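Local coordinates for protein anthranilate-CoA ligase (Stigmatella aurantiaca, PDB 4WV3) that is an AMP-binding enzyme of the ANL superfamily, built from a large N-terminal domain followed by a smaller C-terminal domain, at residues D14-N19 against R39-E44; F30-E35 against S256-T261; N250-I255 against L274-F279. One frame throughout, in Å; residues are numbered along the deposited sequence.

Overall arrangement
All three contacts lie in the AMP-binding part of the chain. Contact 1 pairs helices 14-17 and 38-54, next to the mixed sheet; contact 2 joins that sheet's edge hairpin 27-37 to the end of helix 248-258, which packs on the sheet through Val-251 and Ile-255; contact 3 sets this helix against the loop after helix 267-274. The centre of contact 2 is about 19 Å from that of contact 1 and about 16 Å from that of contact 3. Arg-34 and Glu-44 form a salt bridge of doubtful length between the first two. Contacts 1 and 2 alternate along the chain, as do 2 and 3; contact 2 alone joins segments 220 residues apart.

Contact 1: D14-N19 against R39-E44; sequences DILERN and RQVSNE
Leu-16 of the short helix 14-17 lies against Val-41 and Ser-42 of helix 38-54, a small helix-to-helix contact in the AMP-binding domain. The apolar part rests on one leucine. With CG anti to the backbone N (chi1 159°), Leu-16 sends both methyls across: CD2 comes to 4.0 Å from Val-41 CG1 and to 3.9 Å from Ser-42 CA, while CD1 also touches the valine methyl. The leucine and valine cross obliquely, and Trp-232 of helix 221-234 packs on both, closing the cluster from a third helix.

The polar part runs through water. Glu-17 OE2 is hydrogen-bonded to a water at 2.8 Å, and that water is also hydrogen-bonded to Ser-42 OG. The same carboxylate forms a salt bridge with Lys-82, which probably keeps it charged.

Other polar bonds fix the first segment itself. Arg-18 NH1 reaches Asp-14 OD2 at 2.9 Å in a salt bridge that lies in the guanidinium plane, and Arg-18 NE continues to the carbonyl of Tyr-233. The amide of Asn-19 turns back: ND2 donates to Leu-16 O at 3.2 Å from above the carbonyl plane, and also to Trp-232 O.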
ATOM      1  N   ASP A  14      20.832   7.556  -0.894  1.00 17.97           N
ATOM      2  CA  ASP A  14      21.522   7.459   0.385  1.00 17.60           C
ATOM      3  C   ASP A  14      20.873   6.412   1.284  1.00 18.29           C
ATOM      4  O   ASP A  14      21.527   5.853   2.160  1.00 18.32           O
ATOM      5  CB  ASP A  14      21.548   8.816   1.090  1.00 16.15           C
ATOM      6  CG  ASP A  14      22.300   8.771   2.404  1.00 21.31           C
ATOM      7  OD1 ASP A  14      23.549   8.761   2.377  1.00 28.76           O
ATOM      8  OD2 ASP A  14      21.641   8.745   3.463  1.00 19.99           O
ATOM      9  N   ILE A  15      19.585   6.159   1.062  1.00 19.73           N
ATOM     10  CA  ILE A  15      18.860   5.109   1.773  1.00 19.36           C
ATOM     11  C   ILE A  15      19.612   3.786   1.653  1.00 21.75           C
ATOM     12  O   ILE A  15      19.731   3.030   2.618  1.00 15.59           O
ATOM     13  CB  ILE A  15      17.423   4.954   1.227  1.00 14.03           C
ATOM     14  CG1 ILE A  15      16.587   6.189   1.571  1.00 15.69           C
ATOM     15  CG2 ILE A  15      16.757   3.704   1.781  1.00 11.38           C
ATOM     16  CD1 ILE A  15      16.365   6.381   3.055  1.00 14.21           C
ATOM     17  N   LEU A  16      20.138   3.533   0.459  1.00 19.23           N
ATOM     18  CA  LEU A  16      20.977   2.370   0.211  1.00 19.86           C
ATOM     19  C   LEU A  16      22.429   2.646   0.593  1.00 17.53           C
ATOM     20  O   LEU A  16      23.082   1.813   1.220  1.00 20.75           O
ATOM     21  CB  LEU A  16      20.897   1.975  -1.265  1.00 19.20           C
ATOM     22  CG  LEU A  16      22.036   1.117  -1.824  1.00 20.15           C
ATOM     23  CD1 LEU A  16      22.040  -0.273  -1.201  1.00 16.74           C
ATOM     24  CD2 LEU A  16      21.950   1.034  -3.342  1.00 14.97           C
ATOM     25  N   GLU A  17      22.923   3.822   0.222  1.00 15.52           N
ATOM     26  CA  GLU A  17      24.347   4.127   0.337  1.00 19.44           C
ATOM     27  C   GLU A  17      24.815   4.565   1.727  1.00 23.34           C
ATOM     28  O   GLU A  17      26.005   4.805   1.934  1.00 26.12           O
ATOM     29  CB  GLU A  17      24.763   5.157  -0.718  1.00 18.33           C
ATOM     30  CG  GLU A  17      24.646   4.644  -2.145  1.00 16.18           C
ATOM     31  CD  GLU A  17      25.217   5.607  -3.166  1.00 22.15           C
ATOM     32  OE1 GLU A  17      25.718   6.679  -2.763  1.00 28.53           O
ATOM     33  OE2 GLU A  17      25.169   5.290  -4.373  1.00 17.37           O
ATOM     34  N   ARG A  18      23.890   4.665   2.678  1.00 21.32           N
ATOM     35  CA  ARG A  18      24.270   4.963   4.059  1.00 21.45           C
ATOM     36  C   ARG A  18      24.754   3.690   4.745  1.00 21.52           C
ATOM     37  O   ARG A  18      25.225   3.723   5.882  1.00 30.11           O
ATOM     38  CB  ARG A  18      23.103   5.580   4.837  1.00 15.66           C
ATOM     39  CG  ARG A  18      21.937   4.632   5.067  1.00 16.73           C
ATOM     40  CD  ARG A  18      20.676   5.376   5.489  1.00 17.29           C
ATOM     41  NE  ARG A  18      20.738   5.875   6.860  1.00 19.94           N
ATOM     42  CZ  ARG A  18      21.021   7.131   7.189  1.00 18.41           C
ATOM     43  NH1 ARG A  18      21.276   8.026   6.245  1.00 25.53           N
ATOM     44  NH2 ARG A  18      21.051   7.494   8.465  1.00 15.29           N
ATOM     45  N   ASN A  19      24.633   2.569   4.041  1.00 19.46           N
ATOM     46  CA  ASN A  19      25.080   1.278   4.550  1.00 28.18           C
ATOM     47  C   ASN A  19      26.469   0.914   4.047  1.00 25.45           C
ATOM     48  O   ASN A  19      27.132   0.039   4.600  1.00 26.16           O
ATOM     49  CB  ASN A  19      24.092   0.179   4.158  1.00 24.30           C
ATOM     50  CG  ASN A  19      22.721   0.395   4.753  1.00 21.93           C
ATOM     51  OD1 ASN A  19      22.506   0.156   5.940  1.00 22.88           O
ATOM     52  ND2 ASN A  19      21.781   0.846   3.931  1.00 24.45           N
ATOM     53  N   ARG A  39      26.543  -4.186  -1.411  1.00 17.77           N
ATOM     54  CA  ARG A  39      27.541  -3.796  -2.402  1.00 19.43           C
ATOM     55  C   ARG A  39      27.089  -4.178  -3.807  1.00 16.10           C
ATOM     56  O   ARG A  39      27.228  -3.396  -4.748  1.00 18.36           O
ATOM     57  CB  ARG A  39      28.894  -4.442  -2.088  1.00 17.06           C
ATOM     58  CG  ARG A  39      29.981  -4.141  -3.110  1.00 14.01           C
ATOM     59  CD  ARG A  39      30.190  -2.644  -3.266  1.00 15.07           C
ATOM     60  NE  ARG A  39      30.686  -2.028  -2.040  1.00 21.95           N
ATOM     61  CZ  ARG A  39      30.736  -0.716  -1.833  1.00 29.45           C
ATOM     62  NH1 ARG A  39      30.309   0.121  -2.770  1.00 19.77           N
ATOM     63  NH2 ARG A  39      31.204  -0.239  -0.687  1.00 20.01           N
ATOM     64  N   GLN A  40      26.546  -5.385  -3.940  1.00 15.23           N
ATOM     65  CA  GLN A  40      26.073  -5.882  -5.227  1.00 18.06           C
ATOM     66  C   GLN A  40      24.890  -5.074  -5.745  1.00 17.00           C
ATOM     67  O   GLN A  40      24.792  -4.800  -6.942  1.00 16.05           O
ATOM     68  CB  GLN A  40      25.703  -7.362  -5.125  1.00 17.96           C
ATOM     69  CG  GLN A  40      26.899  -8.273  -4.904  1.00 17.92           C
ATOM     70  CD  GLN A  40      26.501  -9.699  -4.587  1.00 13.62           C
ATOM     71  OE1 GLN A  40      25.422  -9.952  -4.053  1.00 16.53           O
ATOM     72  NE2 GLN A  40      27.375 -10.641  -4.918  1.00 14.96           N
ATOM     73  N   VAL A  41      23.992  -4.698  -4.840  1.00 13.52           N
ATOM     74  CA  VAL A  41      22.854  -3.859  -5.194  1.00 15.11           C
ATOM     75  C   VAL A  41      23.338  -2.489  -5.656  1.00 17.93           C
ATOM     76  O   VAL A  41      22.854  -1.952  -6.653  1.00 13.68           O
ATOM     77  CB  VAL A  41      21.883  -3.687  -4.009  1.00 13.19           C
ATOM     78  CG1 VAL A  41      20.813  -2.660  -4.339  1.00 14.29           C
ATOM     79  CG2 VAL A  41      21.252  -5.019  -3.645  1.00 18.85           C
ATOM     80  N   SER A  42      24.305  -1.934  -4.931  1.00 16.70           N
ATOM     81  CA  SER A  42      24.856  -0.627  -5.266  1.00 19.16           C
ATOM     82  C   SER A  42      25.577  -0.654  -6.610  1.00 19.41           C
ATOM     83  O   SER A  42      25.455   0.277  -7.405  1.00 19.91           O
ATOM     84  CB  SER A  42      25.807  -0.145  -4.171  1.00 14.33           C
ATOM     85  OG  SER A  42      26.371   1.109  -4.509  1.00 10.50           O
ATOM     86  N   ASN A  43      26.327  -1.724  -6.856  1.00 17.12           N
ATOM     87  CA  ASN A  43      27.046  -1.878  -8.116  1.00 18.46           C
ATOM     88  C   ASN A  43      26.104  -1.970  -9.309  1.00 21.07           C
ATOM     89  O   ASN A  43      26.310  -1.311 -10.328  1.00 23.37           O
ATOM     90  CB  ASN A  43      27.952  -3.109  -8.076  1.00 15.78           C
ATOM     91  CG  ASN A  43      29.117  -2.948  -7.122  1.00 17.15           C
ATOM     92  OD1 ASN A  43      29.542  -1.831  -6.825  1.00 17.85           O
ATOM     93  ND2 ASN A  43      29.644  -4.065  -6.639  1.00 21.05           N
ATOM     94  N   GLU A  44      25.068  -2.791  -9.174  1.00 18.20           N
ATOM     95  CA  GLU A  44      24.111  -2.992 -10.253  1.00 17.71           C
ATOM     96  C   GLU A  44      23.293  -1.728 -10.499  1.00 22.90           C
ATOM     97  O   GLU A  44      22.960  -1.405 -11.640  1.00 18.56           O
ATOM     98  CB  GLU A  44      23.197  -4.180  -9.946  1.00 14.07           C
ATOM     99  CG  GLU A  44      22.252  -4.546 -11.079  1.00 25.13           C
ATOM    100  CD  GLU A  44      21.710  -5.957 -10.953  1.00 27.30           C
ATOM    101  OE1 GLU A  44      22.520  -6.888 -10.763  1.00 29.11           O
ATOM    102  OE2 GLU A  44      20.476  -6.135 -11.041  1.00 23.08           O
TER
HETATM  103  O   HOH W   1      24.545   2.831  -5.554  1.00 16.83           O

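Contact 2: F30-E35 against S256-T261; sequences FTPDRE and SRFKPT
A β-hairpin turn meets a helix C-terminus here: Phe-258, at the end of helix 248-258, lies along Phe-30, Thr-31 and Pro-32 of the hairpin formed by strands 27-30 and 35-37. The turn is closed by paired backbone bonds, Thr-31 N to Arg-34 O at 2.9 Å and Arg-34 N to Thr-31 O at 3.2 Å, which leave Pro-32 and Asp-33 at the corner.

The Phe-258 ring supplies most of the contact. CD1 sits 3.6 Å from Phe-30 CB, CZ comes 3.8 Å from Pro-32 N, and CE1 falls between, near Phe-30 CB and Thr-31 O. The two phenylalanine side chains run past one another in antiparallel sense, meeting obliquely. Glu-35 OE2 lies at the edge of both rings, 4.4 Å from Phe-258 CE1, and Arg-257 CG lies over one face of the Phe-258 ring, off-centre and nearer the ring's margin.

Beyond Phe-258 the chain leaves the helix at Lys-259 with a positive phi, and Lys-259 NZ folds back to donate to Ser-256 O at 3.0 Å. Val-239 of the neighbouring strand touches both phenylalanines. The result is a β-hairpin with a two-residue loop at one edge of the mixed sheet, covered by a helix end.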
ATOM      1  N   PHE A  30      16.408 -10.721  -0.360  1.00 17.17           N
ATOM      2  CA  PHE A  30      16.213 -12.150  -0.565  1.00 21.22           C
ATOM      3  C   PHE A  30      15.071 -12.417  -1.542  1.00 25.99           C
ATOM      4  O   PHE A  30      13.928 -12.031  -1.297  1.00 20.32           O
ATOM      5  CB  PHE A  30      15.924 -12.849   0.764  1.00 24.18           C
ATOM      6  CG  PHE A  30      17.105 -12.917   1.689  1.00 22.51           C
ATOM      7  CD1 PHE A  30      17.337 -11.914   2.615  1.00 17.43           C
ATOM      8  CD2 PHE A  30      17.980 -13.990   1.638  1.00 30.27           C
ATOM      9  CE1 PHE A  30      18.422 -11.976   3.468  1.00 22.48           C
ATOM     10  CE2 PHE A  30      19.066 -14.060   2.489  1.00 24.96           C
ATOM     11  CZ  PHE A  30      19.286 -13.052   3.407  1.00 23.67           C
ATOM     12  N   THR A  31      15.390 -13.072  -2.654  1.00 23.88           N
ATOM     13  CA  THR A  31      14.384 -13.499  -3.620  1.00 25.84           C
ATOM     14  C   THR A  31      14.600 -14.979  -3.925  1.00 25.66           C
ATOM     15  O   THR A  31      15.711 -15.482  -3.764  1.00 24.73           O
ATOM     16  CB  THR A  31      14.461 -12.681  -4.932  1.00 20.64           C
ATOM     17  OG1 THR A  31      15.690 -12.965  -5.610  1.00 28.06           O
ATOM     18  CG2 THR A  31      14.371 -11.191  -4.646  1.00 24.05           C
ATOM     19  N   PRO A  32      13.539 -15.684  -4.353  1.00 27.90           N
ATOM     20  CA  PRO A  32      13.660 -17.108  -4.689  1.00 23.61           C
ATOM     21  C   PRO A  32      14.695 -17.384  -5.778  1.00 27.78           C
ATOM     22  O   PRO A  32      15.247 -18.482  -5.825  1.00 34.71           O
ATOM     23  CB  PRO A  32      12.261 -17.461  -5.198  1.00 25.32           C
ATOM     24  CG  PRO A  32      11.364 -16.506  -4.507  1.00 25.21           C
ATOM     25  CD  PRO A  32      12.139 -15.225  -4.414  1.00 26.71           C
ATOM     26  N   ASP A  33      14.956 -16.403  -6.635  1.00 28.63           N
ATOM     27  CA  ASP A  33      15.880 -16.593  -7.748  1.00 35.49           C
ATOM     28  C   ASP A  33      17.262 -16.010  -7.472  1.00 30.77           C
ATOM     29  O   ASP A  33      18.239 -16.386  -8.122  1.00 29.88           O
ATOM     30  CB  ASP A  33      15.315 -15.963  -9.024  1.00 29.42           C
ATOM     31  CG  ASP A  33      13.906 -16.424  -9.330  1.00 47.78           C
ATOM     32  OD1 ASP A  33      13.750 -17.513  -9.923  1.00 53.83           O
ATOM     33  OD2 ASP A  33      12.955 -15.694  -8.982  1.00 48.20           O
ATOM     34  N   ARG A  34      17.349 -15.098  -6.511  1.00 27.80           N
ATOM     35  CA  ARG A  34      18.563 -14.308  -6.354  1.00 25.78           C
ATOM     36  C   ARG A  34      18.728 -13.728  -4.950  1.00 23.28           C
ATOM     37  O   ARG A  34      17.752 -13.363  -4.296  1.00 24.56           O
ATOM     38  CB  ARG A  34      18.556 -13.179  -7.388  1.00 28.22           C
ATOM     39  CG  ARG A  34      19.844 -12.390  -7.508  1.00 27.76           C
ATOM     40  CD  ARG A  34      19.751 -11.425  -8.677  1.00 23.93           C
ATOM     41  NE  ARG A  34      20.957 -10.621  -8.835  1.00 32.65           N
ATOM     42  CZ  ARG A  34      21.155  -9.764  -9.832  1.00 29.31           C
ATOM     43  NH1 ARG A  34      20.222  -9.603 -10.762  1.00 36.02           N
ATOM     44  NH2 ARG A  34      22.282  -9.071  -9.900  1.00 31.26           N
ATOM     45  N   GLU A  35      19.974 -13.655  -4.497  1.00 22.04           N
ATOM     46  CA  GLU A  35      20.307 -12.982  -3.248  1.00 22.40           C
ATOM     47  C   GLU A  35      21.430 -11.986  -3.499  1.00 23.68           C
ATOM     48  O   GLU A  35      22.436 -12.321  -4.124  1.00 31.18           O
ATOM     49  CB  GLU A  35      20.732 -13.990  -2.180  1.00 26.71           C
ATOM     50  CG  GLU A  35      19.616 -14.896  -1.693  1.00 32.59           C
ATOM     51  CD  GLU A  35      20.075 -15.849  -0.606  1.00 46.41           C
ATOM     52  OE1 GLU A  35      21.210 -15.684  -0.106  1.00 38.06           O
ATOM     53  OE2 GLU A  35      19.304 -16.766  -0.254  1.00 47.96           O
ATOM     54  N   SER A 256       8.585 -19.080   6.094  1.00 17.00           N
ATOM     55  CA  SER A 256       9.311 -20.218   6.645  1.00 24.37           C
ATOM     56  C   SER A 256      10.722 -20.326   6.073  1.00 21.83           C
ATOM     57  O   SER A 256      11.681 -20.562   6.808  1.00 22.16           O
ATOM     58  CB  SER A 256       8.547 -21.520   6.393  1.00 19.21           C
ATOM     59  OG  SER A 256       7.344 -21.557   7.140  1.00 27.87           O
ATOM     60  N   ARG A 257      10.844 -20.148   4.763  1.00 19.49           N
ATOM     61  CA  ARG A 257      12.128 -20.317   4.091  1.00 24.26           C
ATOM     62  C   ARG A 257      13.126 -19.204   4.406  1.00 28.43           C
ATOM     63  O   ARG A 257      14.249 -19.472   4.832  1.00 33.37           O
ATOM     64  CB  ARG A 257      11.937 -20.434   2.575  1.00 25.62           C
ATOM     65  CG  ARG A 257      13.245 -20.502   1.800  1.00 34.18           C
ATOM     66  CD  ARG A 257      13.013 -20.781   0.325  1.00 35.33           C
ATOM     67  NE  ARG A 257      12.458 -22.112   0.100  1.00 57.99           N
ATOM     68  CZ  ARG A 257      13.191 -23.207  -0.077  1.00 54.95           C
ATOM     69  NH1 ARG A 257      14.514 -23.134  -0.053  1.00 47.88           N
ATOM     70  NH2 ARG A 257      12.599 -24.377  -0.277  1.00 45.03           N
ATOM     71  N   PHE A 258      12.713 -17.957   4.198  1.00 26.75           N
ATOM     72  CA  PHE A 258      13.625 -16.824   4.334  1.00 22.65           C
ATOM     73  C   PHE A 258      13.670 -16.247   5.745  1.00 23.69           C
ATOM     74  O   PHE A 258      14.538 -15.432   6.060  1.00 30.03           O
ATOM     75  CB  PHE A 258      13.282 -15.736   3.316  1.00 18.86           C
ATOM     76  CG  PHE A 258      13.457 -16.172   1.890  1.00 22.53           C
ATOM     77  CD1 PHE A 258      14.708 -16.154   1.297  1.00 28.64           C
ATOM     78  CD2 PHE A 258      12.374 -16.605   1.145  1.00 22.09           C
ATOM     79  CE1 PHE A 258      14.875 -16.555  -0.014  1.00 30.23           C
ATOM     80  CE2 PHE A 258      12.534 -17.007  -0.168  1.00 22.71           C
ATOM     81  CZ  PHE A 258      13.786 -16.983  -0.748  1.00 23.59           C
ATOM     82  N   LYS A 259      12.730 -16.673   6.584  1.00 24.05           N
ATOM     83  CA  LYS A 259      12.708 -16.300   7.999  1.00 25.36           C
ATOM     84  C   LYS A 259      12.784 -14.795   8.270  1.00 23.76           C
ATOM     85  O   LYS A 259      13.739 -14.327   8.889  1.00 22.82           O
ATOM     86  CB  LYS A 259      13.841 -17.012   8.746  1.00 26.22           C
ATOM     87  CG  LYS A 259      13.712 -18.526   8.778  1.00 32.53           C
ATOM     88  CD  LYS A 259      15.004 -19.181   9.240  1.00 40.40           C
ATOM     89  CE  LYS A 259      14.813 -20.669   9.482  1.00 39.22           C
ATOM     90  NZ  LYS A 259      14.180 -21.348   8.317  1.00 39.47           N
ATOM     91  N   PRO A 260      11.778 -14.032   7.813  1.00 16.83           N
ATOM     92  CA  PRO A 260      11.772 -12.599   8.124  1.00 16.29           C
ATOM     93  C   PRO A 260      11.274 -12.359   9.545  1.00 18.44           C
ATOM     94  O   PRO A 260      10.631 -13.236  10.121  1.00 15.22           O
ATOM     95  CB  PRO A 260      10.771 -12.037   7.116  1.00 13.05           C
ATOM     96  CG  PRO A 260       9.813 -13.150   6.899  1.00 18.77           C
ATOM     97  CD  PRO A 260      10.622 -14.417   6.982  1.00 21.65           C
ATOM     98  N   THR A 261      11.570 -11.190  10.101  1.00 18.55           N
ATOM     99  CA  THR A 261      11.141 -10.865  11.457  1.00 16.89           C
ATOM    100  C   THR A 261       9.937  -9.930  11.449  1.00 16.75           C
ATOM    101  O   THR A 261       9.213  -9.826  12.439  1.00 15.38           O
ATOM    102  CB  THR A 261      12.280 -10.227  12.271  1.00 14.94           C
ATOM    103  OG1 THR A 261      12.749  -9.050  11.603  1.00 14.51           O
ATOM    104  CG2 THR A 261      13.433 -11.207  12.426  1.00 17.69           C
TER

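Contact 3: N250-I255 against L274-F279; sequences NVLSTI and LALKDF
Asn-250 O, one turn back from Thr-254 in helix 248-258, is gripped twice: Thr-254 N and Thr-254 OG1 each donate to it at 3.0 Å, from opposite faces of its carbonyl plane. The second bond uses the hydroxyl's proton within the helix. Across to segment 274-279 the helix presents a single apolar side chain, Leu-252, which projects toward Leu-276 and Phe-279.

The touching is done chiefly by Leu-252 CD1. It meets Leu-276 CD1 at 3.8 Å, the two leucines joining end to end through these methyls, and it lies 3.5 Å from Phe-279 CD1. The second methyl, CD2, comes 4.1 Å from Phe-279 CE1, so the two methyls lie obliquely against the CD1-CE1 bond of the ring, with the two side chains crossing at about a right angle. Phe-279 has its CG anti to the backbone N (chi1 169°), which swings the ring across to the leucine.

Leu-276 and Phe-279 are the first and last residues of a type I β-turn, and its closing bond, Phe-279 N to Leu-276 O at 3.4 Å, is weak. The ring is further held by Leu-274 CD2, 3.7 Å above the centre of one face in a CH-pi arrangement, and by Trp-305 of helix 299-309, whose plane is inclined to it by about 60°.

On the helix, Val-251 and Ile-255 rest on Phe-213 and Phe-263 of the sheet, while Leu-252 faces the turn. Helix 248-258 is thus packed beside the beta-alpha-beta crossover that joins parallel strands 262-265 and 289-292 through helix 267-274.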
ATOM      1  N   ASN A 250       1.759 -20.009  -0.317  1.00 22.33           N
ATOM      2  CA  ASN A 250       3.113 -19.694  -0.756  1.00 23.55           C
ATOM      3  C   ASN A 250       3.710 -18.529   0.023  1.00 27.84           C
ATOM      4  O   ASN A 250       4.925 -18.446   0.202  1.00 30.76           O
ATOM      5  CB  ASN A 250       3.143 -19.394  -2.254  1.00 25.26           C
ATOM      6  CG  ASN A 250       2.809 -20.607  -3.097  1.00 30.64           C
ATOM      7  OD1 ASN A 250       2.927 -21.744  -2.641  1.00 36.36           O
ATOM      8  ND2 ASN A 250       2.393 -20.370  -4.336  1.00 32.74           N
ATOM      9  N   VAL A 251       2.846 -17.629   0.481  1.00 23.17           N
ATOM     10  CA  VAL A 251       3.277 -16.495   1.286  1.00 22.48           C
ATOM     11  C   VAL A 251       3.817 -16.978   2.628  1.00 23.82           C
ATOM     12  O   VAL A 251       4.874 -16.535   3.078  1.00 20.39           O
ATOM     13  CB  VAL A 251       2.122 -15.506   1.528  1.00 20.30           C
ATOM     14  CG1 VAL A 251       2.606 -14.309   2.332  1.00 20.69           C
ATOM     15  CG2 VAL A 251       1.527 -15.056   0.205  1.00 24.95           C
ATOM     16  N   LEU A 252       3.090 -17.897   3.255  1.00 22.67           N
ATOM     17  CA  LEU A 252       3.487 -18.443   4.548  1.00 22.66           C
ATOM     18  C   LEU A 252       4.751 -19.286   4.435  1.00 25.02           C
ATOM     19  O   LEU A 252       5.529 -19.387   5.385  1.00 25.30           O
ATOM     20  CB  LEU A 252       2.354 -19.276   5.147  1.00 17.12           C
ATOM     21  CG  LEU A 252       1.059 -18.519   5.442  1.00 18.15           C
ATOM     22  CD1 LEU A 252       0.009 -19.459   6.007  1.00 21.85           C
ATOM     23  CD2 LEU A 252       1.319 -17.364   6.395  1.00 16.50           C
ATOM     24  N   SER A 253       4.951 -19.889   3.268  1.00 22.33           N
ATOM     25  CA  SER A 253       6.126 -20.714   3.027  1.00 22.90           C
ATOM     26  C   SER A 253       7.364 -19.844   2.839  1.00 22.37           C
ATOM     27  O   SER A 253       8.467 -20.225   3.232  1.00 25.97           O
ATOM     28  CB  SER A 253       5.912 -21.598   1.801  1.00 19.04           C
ATOM     29  OG  SER A 253       4.680 -22.288   1.900  1.00 37.85           O
ATOM     30  N   THR A 254       7.170 -18.676   2.235  1.00 20.58           N
ATOM     31  CA  THR A 254       8.245 -17.705   2.077  1.00 21.45           C
ATOM     32  C   THR A 254       8.723 -17.251   3.452  1.00 20.43           C
ATOM     33  O   THR A 254       9.922 -17.085   3.683  1.00 25.53           O
ATOM     34  CB  THR A 254       7.788 -16.490   1.242  1.00 16.53           C
ATOM     35  OG1 THR A 254       7.455 -16.921  -0.083  1.00 17.11           O
ATOM     36  CG2 THR A 254       8.887 -15.443   1.162  1.00 18.20           C
ATOM     37  N   ILE A 255       7.774 -17.067   4.365  1.00 15.73           N
ATOM     38  CA  ILE A 255       8.082 -16.728   5.749  1.00 23.42           C
ATOM     39  C   ILE A 255       8.916 -17.830   6.402  1.00 22.39           C
ATOM     40  O   ILE A 255       9.847 -17.554   7.158  1.00 25.58           O
ATOM     41  CB  ILE A 255       6.794 -16.494   6.569  1.00 24.30           C
ATOM     42  CG1 ILE A 255       5.993 -15.331   5.979  1.00 19.23           C
ATOM     43  CG2 ILE A 255       7.122 -16.228   8.032  1.00 16.69           C
ATOM     44  CD1 ILE A 255       4.730 -15.004   6.747  1.00 17.02           C
ATOM     45  N   LEU A 274      -5.532 -17.156   7.446  1.00 22.28           N
ATOM     46  CA  LEU A 274      -6.194 -17.837   8.554  1.00 22.06           C
ATOM     47  C   LEU A 274      -7.311 -18.758   8.070  1.00 19.47           C
ATOM     48  O   LEU A 274      -7.746 -19.652   8.797  1.00 25.13           O
ATOM     49  CB  LEU A 274      -6.742 -16.822   9.560  1.00 19.37           C
ATOM     50  CG  LEU A 274      -5.696 -16.007  10.323  1.00 22.12           C
ATOM     51  CD1 LEU A 274      -6.362 -14.922  11.152  1.00 22.31           C
ATOM     52  CD2 LEU A 274      -4.846 -16.912  11.203  1.00 14.51           C
ATOM     53  N   ALA A 275      -7.771 -18.538   6.842  1.00 18.01           N
ATOM     54  CA  ALA A 275      -8.809 -19.377   6.256  1.00 21.31           C
ATOM     55  C   ALA A 275      -8.252 -20.744   5.870  1.00 20.54           C
ATOM     56  O   ALA A 275      -9.004 -21.706   5.710  1.00 25.22           O
ATOM     57  CB  ALA A 275      -9.429 -18.694   5.045  1.00 18.39           C
ATOM     58  N   LEU A 276      -6.933 -20.820   5.719  1.00 18.09           N
ATOM     59  CA  LEU A 276      -6.270 -22.074   5.387  1.00 22.17           C
ATOM     60  C   LEU A 276      -6.454 -23.095   6.504  1.00 22.93           C
ATOM     61  O   LEU A 276      -6.247 -22.788   7.679  1.00 25.79           O
ATOM     62  CB  LEU A 276      -4.780 -21.842   5.131  1.00 25.18           C
ATOM     63  CG  LEU A 276      -4.423 -20.904   3.977  1.00 21.96           C
ATOM     64  CD1 LEU A 276      -2.923 -20.673   3.918  1.00 21.14           C
ATOM     65  CD2 LEU A 276      -4.934 -21.463   2.661  1.00 19.53           C
ATOM     66  N   LYS A 277      -6.847 -24.309   6.133  1.00 22.43           N
ATOM     67  CA  LYS A 277      -7.074 -25.371   7.106  1.00 21.54           C
ATOM     68  C   LYS A 277      -5.761 -25.810   7.749  1.00 24.49           C
ATOM     69  O   LYS A 277      -5.751 -26.355   8.852  1.00 19.32           O
ATOM     70  CB  LYS A 277      -7.761 -26.566   6.444  1.00 18.49           C
ATOM     71  CG  LYS A 277      -6.907 -27.264   5.400  1.00 22.42           C
ATOM     72  CD  LYS A 277      -7.680 -28.361   4.694  1.00 26.43           C
ATOM     73  CE  LYS A 277      -6.817 -29.051   3.650  1.00 28.21           C
ATOM     74  NZ  LYS A 277      -7.607 -29.999   2.817  1.00 41.86           N
ATOM     75  N   ASP A 278      -4.656 -25.565   7.051  1.00 22.82           N
ATOM     76  CA  ASP A 278      -3.337 -25.949   7.535  1.00 20.70           C
ATOM     77  C   ASP A 278      -2.452 -24.726   7.749  1.00 22.96           C
ATOM     78  O   ASP A 278      -1.278 -24.724   7.375  1.00 31.59           O
ATOM     79  CB  ASP A 278      -2.673 -26.914   6.552  1.00 25.50           C
ATOM     80  CG  ASP A 278      -2.567 -26.340   5.152  1.00 31.18           C
ATOM     81  OD1 ASP A 278      -3.307 -25.381   4.843  1.00 26.47           O
ATOM     82  OD2 ASP A 278      -1.748 -26.851   4.361  1.00 36.95           O
ATOM     83  N   PHE A 279      -3.024 -23.688   8.351  1.00 18.77           N
ATOM     84  CA  PHE A 279      -2.302 -22.444   8.595  1.00 19.00           C
ATOM     85  C   PHE A 279      -1.107 -22.643   9.521  1.00 29.95           C
ATOM     86  O   PHE A 279      -0.020 -22.121   9.270  1.00 31.99           O
ATOM     87  CB  PHE A 279      -3.243 -21.388   9.181  1.00 17.39           C
ATOM     88  CG  PHE A 279      -2.535 -20.171   9.703  1.00 15.15           C
ATOM     89  CD1 PHE A 279      -2.109 -19.179   8.838  1.00 17.39           C
ATOM     90  CD2 PHE A 279      -2.295 -20.019  11.059  1.00 15.75           C
ATOM     91  CE1 PHE A 279      -1.455 -18.059   9.314  1.00 21.55           C
ATOM     92  CE2 PHE A 279      -1.641 -18.902  11.541  1.00 14.29           C
ATOM     93  CZ  PHE A 279      -1.222 -17.921  10.667  1.00 14.05           C
TER